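Local atomic coordinates of SusD superfamily protein (Bacteroides thetaiotaomicron, PDB entry 3MCX), a protein that is of unknown function but belongs to the SusD family of outer-membrane proteins, whose members typically bind glycans for uptake, and carries zinc ions in the crystal. Residues T145-K148 with G149-G153; I461-S464 with E465-N469. All coordinates share one frame; numbering follows the deposited sequence.

Both contacts are local, each formed within one unbroken run of chain and neither in the core. Contact 1 is a surface beta turn in the loop between helix 115-140 and helix 172-186; contact 2 is partly buried and spans the whole of the short helix 463-468 and its cap, near the C-terminus. Their nearest atoms lie about 5 Å apart without touching. Loop residue Arg169 is shared: Gly153 and Leu152 meet it from contact 1, Ile461 from contact 2. In contact 1 one carboxylate grips backbone N-H and water across a type I' beta turn, whereas contact 2 adds helical backbone bonds, an amide-carboxylate pair at the surface and an isoleucine pair.

Contact 1. Residues T145-K148 with G149-G153; sequences TNDK and GASLG
Asp147 meets Gly149, Ala150 and Ser151 round a type I' beta turn that runs from Asp147 to Ala150. Gly149 takes the third place of the turn with a positive phi of 64°, a backbone region that glycine enters most easily; a beta carbon there would also run into the carbonyl oxygen of Lys148. Ala150 N closes the turn on Asp147 O at 3.0 Å, the donor standing above the carbonyl plane, while Ala150 CB rests 3.3 Å from the same Asp147 O. At Ser151 the side chain of Asp147 takes over. Its CG sits between its own backbone N and carbonyl carbon (chi1 63°), which swings the carboxylate over the turn, and OD2 accepts a weak bond of 3.0 Å from Ser151 N. The other oxygen, OD1, is hydrogen-bonded to a water at 2.6 Å, and that water also joins Ser151 OG at 2.7 Å, a solvent-mediated link from the carboxylate to the side chain of Ser151, beside the direct bond to its backbone N. With an alanine in place of Asp147, Ser151 N and the bridging water would probably lose their carboxylate partner. Beyond the turn the loop is tied by backbone bonds of Gly149 to Ala173 and Ser151 to Val172, at the start of helix 172-186, and of Gly153 to Ser170 just ahead of it.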
loop_
_atom_site.group_PDB
_atom_site.type_symbol
_atom_site.label_atom_id
_atom_site.label_comp_id
_atom_site.label_asym_id
_atom_site.label_seq_id
_atom_site.Cartn_x
_atom_site.Cartn_y
_atom_site.Cartn_z
ATOM N N THR A 145 -14.808 -8.475 1.001
ATOM C CA THR A 145 -15.419 -9.185 2.124
ATOM C C THR A 145 -16.788 -8.681 2.519
ATOM O O THR A 145 -17.474 -9.306 3.324
ATOM C CB THR A 145 -14.483 -9.177 3.357
ATOM O OG1 THR A 145 -14.027 -7.850 3.597
ATOM C CG2 THR A 145 -13.273 -10.082 3.125
ATOM N N ASN A 146 -17.238 -7.568 1.956
ATOM C CA ASN A 146 -18.617 -7.148 2.193
ATOM C C ASN A 146 -19.643 -8.123 1.601
ATOM O O ASN A 146 -20.757 -8.210 2.100
ATOM C CB ASN A 146 -18.894 -5.745 1.623
ATOM C CG ASN A 146 -18.316 -4.617 2.449
ATOM O OD1 ASN A 146 -17.569 -4.841 3.409
ATOM N ND2 ASN A 146 -18.682 -3.389 2.086
ATOM N N ASP A 147 -19.272 -8.802 0.512
ATOM C CA ASP A 147 -20.260 -9.470 -0.332
ATOM C C ASP A 147 -19.635 -10.546 -1.243
ATOM O O ASP A 147 -20.131 -10.788 -2.348
ATOM C CB ASP A 147 -20.963 -8.390 -1.194
ATOM C CG ASP A 147 -20.002 -7.672 -2.139
ATOM O OD1 ASP A 147 -18.763 -7.804 -2.003
ATOM O OD2 ASP A 147 -20.542 -6.955 -3.028
ATOM N N LYS A 148 -18.541 -11.153 -0.789
ATOM C CA LYS A 148 -17.789 -12.120 -1.611
ATOM C C LYS A 148 -17.493 -11.563 -3.013
ATOM O O LYS A 148 -17.552 -12.265 -4.004
ATOM C CB LYS A 148 -18.508 -13.460 -1.685
ATOM C CG LYS A 148 -18.689 -14.152 -0.293
ATOM C CD LYS A 148 -17.319 -14.638 0.232
ATOM C CE LYS A 148 -17.413 -15.404 1.585
ATOM N NZ LYS A 148 -16.037 -15.611 2.172
ATOM N N GLY A 149 -17.153 -10.285 -3.056
ATOM C CA GLY A 149 -16.800 -9.619 -4.298
ATOM C C GLY A 149 -17.889 -9.519 -5.332
ATOM O O GLY A 149 -17.601 -9.405 -6.529
ATOM N N ALA A 150 -19.153 -9.556 -4.922
ATOM C CA ALA A 150 -20.254 -9.527 -5.870
ATOM C C ALA A 150 -20.385 -8.220 -6.649
ATOM O O ALA A 150 -20.796 -8.239 -7.813
ATOM C CB ALA A 150 -21.592 -9.841 -5.176
ATOM N N SER A 151 -20.027 -7.115 -6.010
ATOM C CA SER A 151 -20.222 -5.791 -6.601
ATOM C C SER A 151 -19.175 -5.511 -7.691
ATOM O O SER A 151 -18.240 -6.298 -7.882
ATOM C CB SER A 151 -20.162 -4.743 -5.488
ATOM O OG SER A 151 -18.875 -4.547 -5.023
ATOM N N LEU A 152 -19.319 -4.388 -8.398
ATOM C CA LEU A 152 -18.419 -4.093 -9.529
ATOM C C LEU A 152 -17.011 -3.705 -9.131
ATOM O O LEU A 152 -16.807 -2.898 -8.215
ATOM C CB LEU A 152 -19.023 -3.008 -10.432
ATOM C CG LEU A 152 -20.316 -3.371 -11.167
ATOM C CD1 LEU A 152 -20.808 -2.169 -11.983
ATOM C CD2 LEU A 152 -20.139 -4.605 -12.055
ATOM N N GLY A 153 -16.051 -4.292 -9.847
ATOM C CA GLY A 153 -14.662 -3.985 -9.709
ATOM C C GLY A 153 -14.253 -3.045 -10.831
ATOM O O GLY A 153 -14.836 -1.956 -10.974
HETATM O O HOH W 1 -17.302 -6.248 -3.571
#

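Contact 2. Residues I461-S464 with E465-N469; sequences IPQS and EIDAN
The amide of Gln463 and the carboxylate of Asp467 meet one turn apart along the helix, with their planes 63° to each other. Gln463 NE2 gives a nearly straight hydrogen bond of 3.0 Å to Asp467 OD1; the acceptor lies in the amide plane, whereas the donor comes from above the carboxylate plane. Gln463 CG starts anti to its backbone N (chi1 -168°), and a bend at chi2 turns the amide back along the helix to Asp467. The other carboxylate oxygen, Asp467 OD2, lies 3.6 Å from Gln463 CG, and Ile466 CG2 packs 3.8 Å from Gln463 NE2. The carboxylate of Glu465 has its main partner outside the helix: OE2 accepts from Trp88 NE1 of helix 81-106, and is bridged to Ser464 OG by a water 2.7 Å from that hydroxyl. A glycerol, probably from crystallisation, also bonds to OE2. On the inner side, Ile461 CG2 touches Ile466 CD1 at 4.0 Å, the two side chains crossing at about a right angle, and Ile461 and Pro462 both pack on Trp88.

Pro462 stands at the N-cap. Its carbonyl oxygen takes Ile466 N in the carbonyl plane at 3.2 Å and a weak bond from Glu465 N. Asp467 N to Gln463 O and Ala468 N to Ser464 O continue the helical ladder. The chemistry is thus divided by side: Ile461 and Pro462 just before the helix, together with the Glu465-Trp88 bond, join this segment to helix 81-106, while the Gln463-Asp467 hydrogen bond lies on its more exposed side. The carboxylate of Glu465, near the N-terminal end, may be slightly favoured by the helix dipole.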
loop_
_atom_site.group_PDB
_atom_site.type_symbol
_atom_site.label_atom_id
_atom_site.label_comp_id
_atom_site.label_asym_id
_atom_site.label_seq_id
_atom_site.Cartn_x
_atom_site.Cartn_y
_atom_site.Cartn_z
ATOM N N ILE A 461 -15.362 6.152 -10.554
ATOM C CA ILE A 461 -14.737 5.846 -11.820
ATOM C C ILE A 461 -14.507 7.208 -12.520
ATOM O O ILE A 461 -15.354 8.070 -12.468
ATOM C CB ILE A 461 -15.671 4.978 -12.673
ATOM C CG1 ILE A 461 -16.063 3.652 -11.955
ATOM C CG2 ILE A 461 -15.080 4.697 -14.104
ATOM C CD1 ILE A 461 -14.920 2.778 -11.524
ATOM N N PRO A 462 -13.357 7.392 -13.186
ATOM C CA PRO A 462 -13.111 8.683 -13.828
ATOM C C PRO A 462 -14.223 9.059 -14.777
ATOM O O PRO A 462 -14.717 8.238 -15.567
ATOM C CB PRO A 462 -11.790 8.457 -14.593
ATOM C CG PRO A 462 -11.117 7.345 -13.915
ATOM C CD PRO A 462 -12.191 6.494 -13.252
ATOM N N GLN A 463 -14.594 10.341 -14.781
ATOM C CA GLN A 463 -15.615 10.810 -15.666
ATOM C C GLN A 463 -15.240 10.608 -17.136
ATOM O O GLN A 463 -16.104 10.406 -17.969
ATOM C CB GLN A 463 -15.952 12.309 -15.451
ATOM C CG GLN A 463 -17.177 12.784 -16.133
ATOM C CD GLN A 463 -18.433 12.107 -15.646
ATOM O OE1 GLN A 463 -18.532 11.819 -14.442
ATOM N NE2 GLN A 463 -19.400 11.885 -16.534
ATOM N N SER A 464 -13.934 10.641 -17.411
ATOM C CA SER A 464 -13.433 10.379 -18.770
ATOM C C SER A 464 -13.935 9.018 -19.256
ATOM O O SER A 464 -14.362 8.888 -20.404
ATOM C CB SER A 464 -11.906 10.402 -18.762
ATOM O OG SER A 464 -11.349 9.630 -17.743
ATOM N N GLU A 465 -13.884 8.017 -18.382
ATOM C CA GLU A 465 -14.423 6.689 -18.745
ATOM C C GLU A 465 -15.912 6.657 -18.928
ATOM O O GLU A 465 -16.438 6.032 -19.851
ATOM C CB GLU A 465 -14.013 5.638 -17.698
ATOM C CG GLU A 465 -12.551 5.399 -17.611
ATOM C CD GLU A 465 -11.965 4.629 -18.798
ATOM O OE1 GLU A 465 -12.659 3.943 -19.579
ATOM O OE2 GLU A 465 -10.763 4.796 -18.956
ATOM N N ILE A 466 -16.630 7.305 -18.012
ATOM C CA ILE A 466 -18.078 7.363 -18.099
ATOM C C ILE A 466 -18.550 8.041 -19.375
ATOM O O ILE A 466 -19.452 7.556 -20.067
ATOM C CB ILE A 466 -18.672 8.110 -16.858
ATOM C CG1 ILE A 466 -18.239 7.452 -15.543
ATOM C CG2 ILE A 466 -20.192 8.223 -16.977
ATOM C CD1 ILE A 466 -18.624 5.956 -15.393
ATOM N N ASP A 467 -17.913 9.153 -19.709
ATOM C CA ASP A 467 -18.267 9.917 -20.904
ATOM C C ASP A 467 -18.014 9.109 -22.189
ATOM O O ASP A 467 -18.854 9.147 -23.120
ATOM C CB ASP A 467 -17.523 11.271 -20.929
ATOM C CG ASP A 467 -18.111 12.323 -19.949
ATOM O OD1 ASP A 467 -19.267 12.157 -19.534
ATOM O OD2 ASP A 467 -17.412 13.315 -19.653
ATOM N N ALA A 468 -16.904 8.347 -22.187
ATOM C CA ALA A 468 -16.394 7.665 -23.408
ATOM C C ALA A 468 -17.017 6.289 -23.671
ATOM O O ALA A 468 -17.118 5.867 -24.820
ATOM C CB ALA A 468 -14.906 7.488 -23.288
ATOM N N ASN A 469 -17.399 5.584 -22.622
ATOM C CA ASN A 469 -17.727 4.142 -22.714
ATOM C C ASN A 469 -19.047 3.934 -21.945
ATOM O O ASN A 469 -19.044 3.853 -20.714
ATOM C CB ASN A 469 -16.575 3.308 -22.133
ATOM C CG ASN A 469 -16.806 1.787 -22.263
ATOM O OD1 ASN A 469 -17.880 1.358 -22.682
ATOM N ND2 ASN A 469 -15.773 0.978 -21.924
HETATM O O HOH W 2 -9.711 7.586 -18.354
#